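Local coordinates for protein putative sugar isomerase (Parabacteroides distasonis, PDB 3LMZ) that is a putative sugar isomerase with a xylose isomerase-like TIM barrel, and so probably interconverts aldose and ketose sugars, at residues L32-T35 with L36-E40; N57-D60 with E61-R64; K139-D143 with A144-W148; V164-D167 with L168-G171. One frame throughout, in Å; residues are numbered along the deposited sequence.

Contact 1 (L32-T35 with L36-E40); sequences LDTT and LKTLE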
loop_
_atom_site.group_PDB
_atom_site.type_symbol
_atom_site.label_atom_id
_atom_site.label_comp_id
_atom_site.label_asym_id
_atom_site.label_seq_id
_atom_site.Cartn_x
_atom_site.Cartn_y
_atom_site.Cartn_z
ATOM N N LEU A 32 -15.543 9.454 13.500
ATOM C CA LEU A 32 -14.477 10.415 13.154
ATOM C C LEU A 32 -13.144 10.085 13.821
ATOM O O LEU A 32 -12.093 10.238 13.175
ATOM C CB LEU A 32 -14.921 11.835 13.496
ATOM C CG LEU A 32 -13.934 12.931 13.148
ATOM C CD1 LEU A 32 -13.681 13.000 11.694
ATOM C CD2 LEU A 32 -14.499 14.261 13.708
ATOM N N ASP A 33 -13.180 9.641 15.073
ATOM C CA ASP A 33 -11.937 9.240 15.766
ATOM C C ASP A 33 -11.169 8.205 14.947
ATOM O O ASP A 33 -9.980 8.363 14.630
ATOM C CB ASP A 33 -12.214 8.620 17.139
ATOM C CG ASP A 33 -12.921 9.560 18.094
ATOM O OD1 ASP A 33 -12.618 10.766 18.100
ATOM O OD2 ASP A 33 -13.793 9.074 18.856
ATOM N N THR A 34 -11.858 7.127 14.595
ATOM C CA THR A 34 -11.250 6.032 13.825
ATOM C C THR A 34 -10.732 6.566 12.480
ATOM O O THR A 34 -9.633 6.213 12.047
ATOM C CB THR A 34 -12.285 4.912 13.571
ATOM O OG1 THR A 34 -12.700 4.413 14.844
ATOM C CG2 THR A 34 -11.730 3.778 12.678
ATOM N N THR A 35 -11.532 7.404 11.811
ATOM C CA THR A 35 -11.132 7.999 10.513
ATOM C C THR A 35 -9.843 8.798 10.656
ATOM O O THR A 35 -8.914 8.587 9.928
ATOM C CB THR A 35 -12.294 8.908 10.038
ATOM O OG1 THR A 35 -13.468 8.116 9.827
ATOM C CG2 THR A 35 -11.839 9.645 8.702
ATOM N N LEU A 36 -9.783 9.709 11.632
ATOM C CA LEU A 36 -8.605 10.575 11.784
ATOM C C LEU A 36 -7.370 9.750 12.192
ATOM O O LEU A 36 -6.282 10.018 11.712
ATOM C CB LEU A 36 -8.887 11.699 12.786
ATOM C CG LEU A 36 -9.923 12.722 12.348
ATOM C CD1 LEU A 36 -10.208 13.673 13.533
ATOM C CD2 LEU A 36 -9.496 13.458 11.106
ATOM N N LYS A 37 -7.523 8.782 13.060
ATOM C CA LYS A 37 -6.415 7.946 13.455
ATOM C C LYS A 37 -5.841 7.176 12.239
ATOM O O LYS A 37 -4.615 7.024 12.073
ATOM C CB LYS A 37 -6.857 7.014 14.583
ATOM C CG LYS A 37 -6.882 7.784 15.909
ATOM C CD LYS A 37 -7.518 7.009 17.092
ATOM C CE LYS A 37 -7.586 7.896 18.379
ATOM N NZ LYS A 37 -8.495 7.262 19.412
ATOM N N THR A 38 -6.743 6.693 11.367
ATOM C CA THR A 38 -6.315 5.995 10.207
ATOM C C THR A 38 -5.574 6.930 9.281
ATOM O O THR A 38 -4.499 6.575 8.769
ATOM C CB THR A 38 -7.498 5.284 9.512
ATOM O OG1 THR A 38 -8.210 4.495 10.467
ATOM C CG2 THR A 38 -7.064 4.483 8.321
ATOM N N LEU A 39 -6.119 8.111 8.978
ATOM C CA LEU A 39 -5.378 9.058 8.127
ATOM C C LEU A 39 -3.996 9.380 8.711
ATOM O O LEU A 39 -3.017 9.485 7.982
ATOM C CB LEU A 39 -6.160 10.388 7.912
ATOM C CG LEU A 39 -7.181 10.413 6.754
ATOM C CD1 LEU A 39 -8.249 9.373 6.890
ATOM C CD2 LEU A 39 -7.786 11.808 6.686
ATOM N N GLU A 40 -3.953 9.632 9.998
ATOM C CA GLU A 40 -2.712 9.975 10.692
ATOM C C GLU A 40 -1.649 8.881 10.439
ATOM O O GLU A 40 -0.509 9.152 10.107
ATOM C CB GLU A 40 -2.945 10.168 12.195
ATOM C CG GLU A 40 -1.807 10.643 13.002
ATOM C CD GLU A 40 -2.254 10.974 14.415
ATOM O OE1 GLU A 40 -3.109 10.255 14.967
ATOM O OE2 GLU A 40 -1.723 11.935 15.022
#
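From L32 O to L36 N (2.8 Å), and again from D33, T34 and T35 to K37, T38 and L39, the backbone closes successive i to i+4 hydrogen bonds of the first turns of helix 32-41. T34 O carries a double load. Besides T38 N at 3.0 Å it accepts from the hydroxyl of the same residue, T38 OG1, at 2.7 Å, and the two donors reach it from opposite faces of the carbonyl plane. With OG1 beside its own backbone N (chi1 -51°), the T38 hydroxyl is turned back along the helix onto that oxygen. On another side of the helix, L32 and L36 meet at an oblique angle, L32 CG lying 3.8 Å from L36 CD1; F66, K69 and C70 of helix 60-72 touch this pair from outside. T35 and L39 run side by side in the same direction, and their branches T35 CG2 and L39 CD1 come within 4.0 Å, both residues resting on L47 of strand 46-49. K37 stretches its methylenes past the carbonyl of D33, with K37 CG 3.4 Å from D33 O. The helix therefore divides its chemistry: leucines and a threonine methyl face the barrel strand and the next helix, and on another side a buried threonine hydroxyl spends its hydrogen on the helix's own backbone.

Contact 2 (N57-D60 with E61-R64); sequences NSTD and EQIR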
loop_
_atom_site.group_PDB
_atom_site.type_symbol
_atom_site.label_atom_id
_atom_site.label_comp_id
_atom_site.label_asym_id
_atom_site.label_seq_id
_atom_site.Cartn_x
_atom_site.Cartn_y
_atom_site.Cartn_z
ATOM N N ASN A 57 -26.264 20.578 11.112
ATOM C CA ASN A 57 -26.754 21.455 12.159
ATOM C C ASN A 57 -25.837 21.483 13.373
ATOM O O ASN A 57 -26.264 21.872 14.447
ATOM C CB ASN A 57 -28.202 21.084 12.510
ATOM C CG ASN A 57 -29.142 21.451 11.384
ATOM O OD1 ASN A 57 -29.127 22.588 10.914
ATOM N ND2 ASN A 57 -29.897 20.476 10.893
ATOM N N SER A 58 -24.584 21.045 13.213
ATOM C CA SER A 58 -23.635 21.114 14.302
ATOM C C SER A 58 -23.522 22.545 14.816
ATOM O O SER A 58 -23.633 23.517 14.024
ATOM C CB SER A 58 -22.258 20.541 13.907
ATOM O OG SER A 58 -22.339 19.180 13.578
ATOM N N THR A 59 -23.345 22.700 16.121
ATOM C CA THR A 59 -23.199 24.022 16.699
ATOM C C THR A 59 -21.844 24.627 16.399
ATOM O O THR A 59 -20.877 23.910 16.022
ATOM C CB THR A 59 -23.376 23.982 18.263
ATOM O OG1 THR A 59 -22.247 23.279 18.796
ATOM C CG2 THR A 59 -24.675 23.328 18.698
ATOM N N ASP A 60 -21.710 25.912 16.661
ATOM C CA ASP A 60 -20.400 26.570 16.467
ATOM C C ASP A 60 -19.333 25.860 17.301
ATOM O O ASP A 60 -18.204 25.619 16.840
ATOM C CB ASP A 60 -20.426 28.044 16.819
ATOM C CG ASP A 60 -21.233 28.882 15.865
ATOM O OD1 ASP A 60 -21.708 28.378 14.855
ATOM O OD2 ASP A 60 -21.347 30.091 16.136
ATOM N N GLU A 61 -19.684 25.522 18.544
ATOM C CA GLU A 61 -18.746 24.844 19.448
ATOM C C GLU A 61 -18.387 23.466 18.900
ATOM O O GLU A 61 -17.206 23.056 18.906
ATOM C CB GLU A 61 -19.335 24.756 20.874
ATOM C CG GLU A 61 -18.390 24.080 21.822
ATOM C CD GLU A 61 -18.779 24.233 23.269
ATOM O OE1 GLU A 61 -18.967 25.368 23.719
ATOM O OE2 GLU A 61 -18.857 23.187 23.993
ATOM N N GLN A 62 -19.386 22.717 18.412
ATOM C CA GLN A 62 -19.095 21.422 17.774
ATOM C C GLN A 62 -18.173 21.528 16.556
ATOM O O GLN A 62 -17.331 20.672 16.356
ATOM C CB GLN A 62 -20.388 20.694 17.416
ATOM C CG GLN A 62 -21.140 20.145 18.630
ATOM C CD GLN A 62 -22.468 19.504 18.193
ATOM O OE1 GLN A 62 -23.196 20.055 17.355
ATOM N NE2 GLN A 62 -22.810 18.390 18.817
ATOM N N ILE A 63 -18.365 22.577 15.758
ATOM C CA ILE A 63 -17.471 22.840 14.610
ATOM C C ILE A 63 -16.051 23.129 15.054
ATOM O O ILE A 63 -15.104 22.566 14.509
ATOM C CB ILE A 63 -18.057 23.924 13.657
ATOM C CG1 ILE A 63 -19.350 23.361 13.055
ATOM C CG2 ILE A 63 -17.080 24.315 12.578
ATOM C CD1 ILE A 63 -20.162 24.399 12.326
ATOM N N ARG A 64 -15.894 23.978 16.071
ATOM C CA ARG A 64 -14.568 24.233 16.642
ATOM C C ARG A 64 -13.921 22.917 17.096
ATOM O O ARG A 64 -12.760 22.640 16.801
ATOM C CB ARG A 64 -14.624 25.185 17.860
ATOM C CG ARG A 64 -14.954 26.629 17.569
ATOM C CD ARG A 64 -14.522 27.562 18.743
ATOM N NE ARG A 64 -15.238 27.285 19.998
ATOM C CZ ARG A 64 -16.493 27.667 20.274
ATOM N NH1 ARG A 64 -17.192 28.341 19.409
ATOM N NH2 ARG A 64 -17.026 27.376 21.466
HETATM O O HOH W 1 -24.642 18.038 15.527
#
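Q62 OE1 is gripped from two directions, by the backbone T59 N at 2.9 Å and by a water at 3.1 Å that also donates to S58 OG, a hydroxyl hydrogen-bonded to P55 O as well. The bond from T59 N is fairly straight, 163° at the hydrogen, and arrives in the plane of the Q62 amide on a lone pair. In return Q62 N donates to T59 OG1 at 2.9 Å, so T59 at the N-cap and Q62 three residues on make a reciprocal capping box. The threonine hydroxyl can do this because chi1 (69°) sets OG1 between its own N and carbonyl carbon, pointing over the first turn, while the Q62 chain, extended beyond CG, crosses T59 obliquely and brings its amide oxygen back to the loop. Q62 CG lies 3.3 Å from T59 OG1 on the way. The next carbonyls are taken up in regular helical fashion, T59 O by I63 N and D60 O by R64 N. In one of its two conformers R64 bends at chi3 (-63°) and sets its guanidinium, offset, over E61 CA, with a long and doubtful salt bridge from NH2 to E61 OE1, at 3.6 Å. I63 CG1 lies 4.1 Å from S58 CB. This cap begins helix 60-72, straight after the loop from strand 46-49, and R100 of helix 88-101 ties it to the next helix through a salt bridge to D60 and a hydrogen bond to S58 O.

Contact 3 (K139-D143 with A144-W148); sequences KTYPD and ATDVW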
loop_
_atom_site.group_PDB
_atom_site.type_symbol
_atom_site.label_atom_id
_atom_site.label_comp_id
_atom_site.label_asym_id
_atom_site.label_seq_id
_atom_site.Cartn_x
_atom_site.Cartn_y
_atom_site.Cartn_z
ATOM N N LYS A 139 -28.741 8.022 -13.398
ATOM C CA LYS A 139 -29.175 8.764 -14.583
ATOM C C LYS A 139 -28.580 10.158 -14.705
ATOM O O LYS A 139 -28.341 10.656 -15.821
ATOM C CB LYS A 139 -30.724 8.864 -14.664
ATOM C CG LYS A 139 -31.391 7.590 -15.205
ATOM N N THR A 140 -28.382 10.802 -13.562
ATOM C CA THR A 140 -27.922 12.164 -13.527
ATOM C C THR A 140 -26.420 12.182 -13.267
ATOM O O THR A 140 -25.930 11.494 -12.392
ATOM C CB THR A 140 -28.616 12.922 -12.418
ATOM O OG1 THR A 140 -30.046 12.774 -12.585
ATOM C CG2 THR A 140 -28.236 14.402 -12.472
ATOM N N TYR A 141 -25.718 12.953 -14.083
ATOM C CA TYR A 141 -24.263 13.072 -14.038
ATOM C C TYR A 141 -23.543 11.747 -14.126
ATOM O O TYR A 141 -22.719 11.430 -13.270
ATOM C CB TYR A 141 -23.779 13.826 -12.790
ATOM C CG TYR A 141 -24.511 15.113 -12.520
ATOM C CD1 TYR A 141 -24.455 16.155 -13.414
ATOM C CD2 TYR A 141 -25.255 15.278 -11.344
ATOM C CE1 TYR A 141 -25.179 17.346 -13.186
ATOM C CE2 TYR A 141 -25.959 16.449 -11.078
ATOM C CZ TYR A 141 -25.911 17.478 -11.997
ATOM O OH TYR A 141 -26.651 18.640 -11.730
ATOM N N PRO A 142 -23.837 10.964 -15.181
ATOM C CA PRO A 142 -23.141 9.691 -15.266
ATOM C C PRO A 142 -21.652 9.793 -15.474
ATOM O O PRO A 142 -20.902 8.900 -15.014
ATOM C CB PRO A 142 -23.778 8.995 -16.488
ATOM C CG PRO A 142 -24.401 10.067 -17.270
ATOM C CD PRO A 142 -24.744 11.198 -16.308
ATOM N N ASP A 143 -21.203 10.858 -16.161
ATOM C CA ASP A 143 -19.793 10.972 -16.513
ATOM C C ASP A 143 -19.292 12.436 -16.611
ATOM O O ASP A 143 -20.062 13.401 -16.479
ATOM C CB ASP A 143 -19.471 10.158 -17.782
ATOM C CG ASP A 143 -20.107 10.742 -19.068
ATOM O OD1 ASP A 143 -20.655 11.870 -19.054
ATOM O OD2 ASP A 143 -20.076 10.005 -20.107
ATOM N N ALA A 144 -18.016 12.611 -16.909
ATOM C CA ALA A 144 -17.406 13.925 -16.886
ATOM C C ALA A 144 -18.009 14.783 -18.009
ATOM O O ALA A 144 -18.292 15.964 -17.791
ATOM C CB ALA A 144 -15.914 13.787 -17.069
ATOM N N THR A 145 -18.277 14.190 -19.181
ATOM C CA THR A 145 -18.852 14.946 -20.298
ATOM C C THR A 145 -20.198 15.504 -19.946
ATOM O O THR A 145 -20.518 16.646 -20.285
ATOM C CB THR A 145 -18.985 14.068 -21.539
ATOM O OG1 THR A 145 -17.680 13.605 -21.897
ATOM C CG2 THR A 145 -19.690 14.850 -22.704
ATOM N N ASP A 146 -20.998 14.722 -19.219
ATOM C CA ASP A 146 -22.323 15.212 -18.831
ATOM C C ASP A 146 -22.228 16.394 -17.869
ATOM O O ASP A 146 -22.996 17.341 -17.994
ATOM C CB ASP A 146 -23.145 14.125 -18.170
ATOM C CG ASP A 146 -24.572 14.564 -17.933
ATOM O OD1 ASP A 146 -25.308 14.707 -18.946
ATOM O OD2 ASP A 146 -24.963 14.807 -16.773
ATOM N N VAL A 147 -21.272 16.396 -16.970
ATOM C CA VAL A 147 -21.109 17.518 -16.072
ATOM C C VAL A 147 -20.621 18.702 -16.835
ATOM O O VAL A 147 -21.176 19.807 -16.665
ATOM C CB VAL A 147 -20.159 17.231 -14.901
ATOM C CG1 VAL A 147 -19.985 18.496 -14.035
ATOM C CG2 VAL A 147 -20.690 16.095 -14.060
ATOM N N TRP A 148 -19.695 18.486 -17.764
ATOM C CA TRP A 148 -19.195 19.536 -18.617
ATOM C C TRP A 148 -20.315 20.220 -19.382
ATOM O O TRP A 148 -20.425 21.441 -19.367
ATOM C CB TRP A 148 -18.145 19.010 -19.578
ATOM C CG TRP A 148 -17.529 20.043 -20.498
ATOM C CD1 TRP A 148 -17.829 20.276 -21.833
ATOM C CD2 TRP A 148 -16.530 21.001 -20.142
ATOM N NE1 TRP A 148 -17.031 21.302 -22.316
ATOM C CE2 TRP A 148 -16.227 21.760 -21.304
ATOM C CE3 TRP A 148 -15.810 21.250 -18.968
ATOM C CZ2 TRP A 148 -15.220 22.744 -21.312
ATOM C CZ3 TRP A 148 -14.815 22.214 -18.989
ATOM C CH2 TRP A 148 -14.537 22.956 -20.133
#
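D143 OD1 accepts from D146 N at 2.9 Å, the donor lying nearly along the C-O axis, and so caps the start of helix 144-151. With CG set between its own N and carbonyl carbon (chi1 69°), the D143 carboxylate reaches over the first turn, and D143 O meanwhile receives V147 N at 3.3 Å. D146 reaches back in turn: its OD2 lies 3.6 Å from P142 CD and takes a weak, bent bond from Y141 N (3.4 Å, 123°). The ring of Y141 stands 57° from the D146 carboxylate plane, and Y141 CD1 touches V147 CG2 at 3.8 Å. In the second shell, Y112 OH is shared by Y141 N and D146 OD2, P110 O holds the hydroxyl of Y141, and D143 OD2 bonds the side-chain N170 ND2. An alanine at D143 would leave D146 N without its capping acceptor and is likely to let the first turn fray, while the side-chain amide of N170 would lose its partner. The loop runs from strand 128-132 into helix 144-151, whose A144 and V147 rest on M160 of strand 158-163, while helix 174-181 packs against A144 on its flank.

Contact 4 (V164-D167 with L168-G171); sequences VGHD and LRNG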
loop_
_atom_site.group_PDB
_atom_site.type_symbol
_atom_site.label_atom_id
_atom_site.label_comp_id
_atom_site.label_asym_id
_atom_site.label_seq_id
_atom_site.Cartn_x
_atom_site.Cartn_y
_atom_site.Cartn_z
ATOM N N VAL A 164 -12.634 8.990 -11.134
ATOM C CA VAL A 164 -11.962 8.304 -12.210
ATOM C C VAL A 164 -12.575 6.912 -12.421
ATOM O O VAL A 164 -12.657 6.428 -13.551
ATOM C CB VAL A 164 -10.471 8.238 -11.955
ATOM C CG1 VAL A 164 -9.914 9.677 -11.810
ATOM C CG2 VAL A 164 -10.035 7.324 -10.735
ATOM N N GLY A 165 -13.044 6.295 -11.324
ATOM C CA GLY A 165 -13.601 4.963 -11.398
ATOM C C GLY A 165 -14.947 4.956 -12.067
ATOM O O GLY A 165 -15.232 4.150 -12.975
ATOM N N HIS A 166 -15.835 5.838 -11.621
ATOM C CA HIS A 166 -17.141 5.935 -12.267
ATOM C C HIS A 166 -17.058 6.388 -13.729
ATOM O O HIS A 166 -17.822 5.896 -14.574
ATOM C CB HIS A 166 -18.072 6.847 -11.485
ATOM C CG HIS A 166 -18.498 6.258 -10.193
ATOM N ND1 HIS A 166 -18.778 4.905 -10.060
ATOM C CD2 HIS A 166 -18.716 6.820 -8.979
ATOM C CE1 HIS A 166 -19.152 4.670 -8.812
ATOM N NE2 HIS A 166 -19.108 5.806 -8.136
ATOM N N ASP A 167 -16.128 7.269 -14.037
ATOM C CA ASP A 167 -15.934 7.698 -15.414
ATOM C C ASP A 167 -15.544 6.494 -16.293
ATOM O O ASP A 167 -16.105 6.300 -17.357
ATOM C CB ASP A 167 -14.876 8.812 -15.464
ATOM C CG ASP A 167 -15.050 9.797 -16.645
ATOM O OD1 ASP A 167 -16.179 10.244 -16.940
ATOM O OD2 ASP A 167 -13.978 10.135 -17.191
ATOM N N LEU A 168 -14.570 5.698 -15.829
ATOM C CA LEU A 168 -14.106 4.578 -16.610
ATOM C C LEU A 168 -15.236 3.557 -16.756
ATOM O O LEU A 168 -15.414 2.955 -17.814
ATOM C CB LEU A 168 -12.841 3.943 -16.072
ATOM C CG LEU A 168 -12.098 2.928 -16.985
ATOM C CD1 LEU A 168 -11.260 3.604 -18.060
ATOM C CD2 LEU A 168 -11.185 1.986 -16.177
ATOM N N ARG A 169 -16.027 3.351 -15.697
ATOM C CA ARG A 169 -17.159 2.405 -15.758
ATOM C C ARG A 169 -18.231 2.863 -16.735
ATOM O O ARG A 169 -18.970 1.995 -17.264
ATOM C CB ARG A 169 -17.774 2.182 -14.400
ATOM C CG ARG A 169 -16.862 1.365 -13.492
ATOM C CD ARG A 169 -17.464 1.227 -12.079
ATOM N NE ARG A 169 -18.757 0.570 -12.131
ATOM C CZ ARG A 169 -19.939 1.166 -11.914
ATOM N NH1 ARG A 169 -20.020 2.429 -11.583
ATOM N NH2 ARG A 169 -21.069 0.446 -12.021
ATOM N N ASN A 170 -18.330 4.165 -16.989
ATOM C CA ASN A 170 -19.210 4.653 -18.024
ATOM C C ASN A 170 -18.610 4.507 -19.437
ATOM O O ASN A 170 -19.268 4.958 -20.418
ATOM C CB ASN A 170 -19.644 6.109 -17.804
ATOM C CG ASN A 170 -21.033 6.369 -18.338
ATOM O OD1 ASN A 170 -21.976 5.634 -18.022
ATOM N ND2 ASN A 170 -21.164 7.401 -19.170
ATOM N N GLY A 171 -17.439 3.887 -19.580
ATOM C CA GLY A 171 -16.777 3.788 -20.878
ATOM C C GLY A 171 -15.985 5.011 -21.358
ATOM O O GLY A 171 -15.639 5.122 -22.555
#
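L168, D167 and R169, the residues most covered here, belong to a short helix, 164-169, that follows strand 158-163 of the TIM barrel and ends at G171 in a Schellman motif. L168 N bonds to V164 O at 3.1 Å, and the leucine side chain packs on P174, on V193 and on V7 of the second subunit. D167 accepts from A144 N through OD1, while its OD2 lies close to the like-charged carboxylate of D177; its carbonyl takes a weak bond from N170 N, which also bonds to H166 O. R169 N bonds to G165 O at 2.9 Å. The R169 side chain runs alongside H166, both pointing the same way, its CG passing 3.3 Å from G165 O. The bend at chi3 (60°) brings NH1 to the edge of the imidazole, near its plane, with the two flat groups turned 70° apart. Beyond, the guanidinium is held by a salt bridge to D137 and by the carbonyls of K198 and G200. A leucine in place of R169 would probably leave D137 without its opposite charge and those two carbonyls without their donor. The H166 ring bonds through NE2 to a citrate, probably from the crystallisation liquor, which may mark a pocket. At ND1 it accepts a weak hydrogen bond from R169 NH1, 3.2 Å long with a 129° angle at the hydrogen.

The four contacts follow in series along one xylose isomerase-like TIM barrel, on helices and the loops leading into them that follow strands of the barrel. Contacts 1 and 2 sit on successive helices, 32-41 and 60-72, separated by strand 46-49; their centres are about 19 Å apart and they do not touch. Contact 3 precedes strand 158-163 and contact 4 follows it, with centres about 11 Å apart; probable hydrogen bonds join D143 OD2 to N170 ND2 and A144 N to D167 OD1, each 3.0 Å. Contacts 1 and 4 fall on opposite sides of the chain's centre, about 28 Å apart. Contacts 2 and 3 cap helix starts, contact 4 ends a helix and contact 1 lies within one.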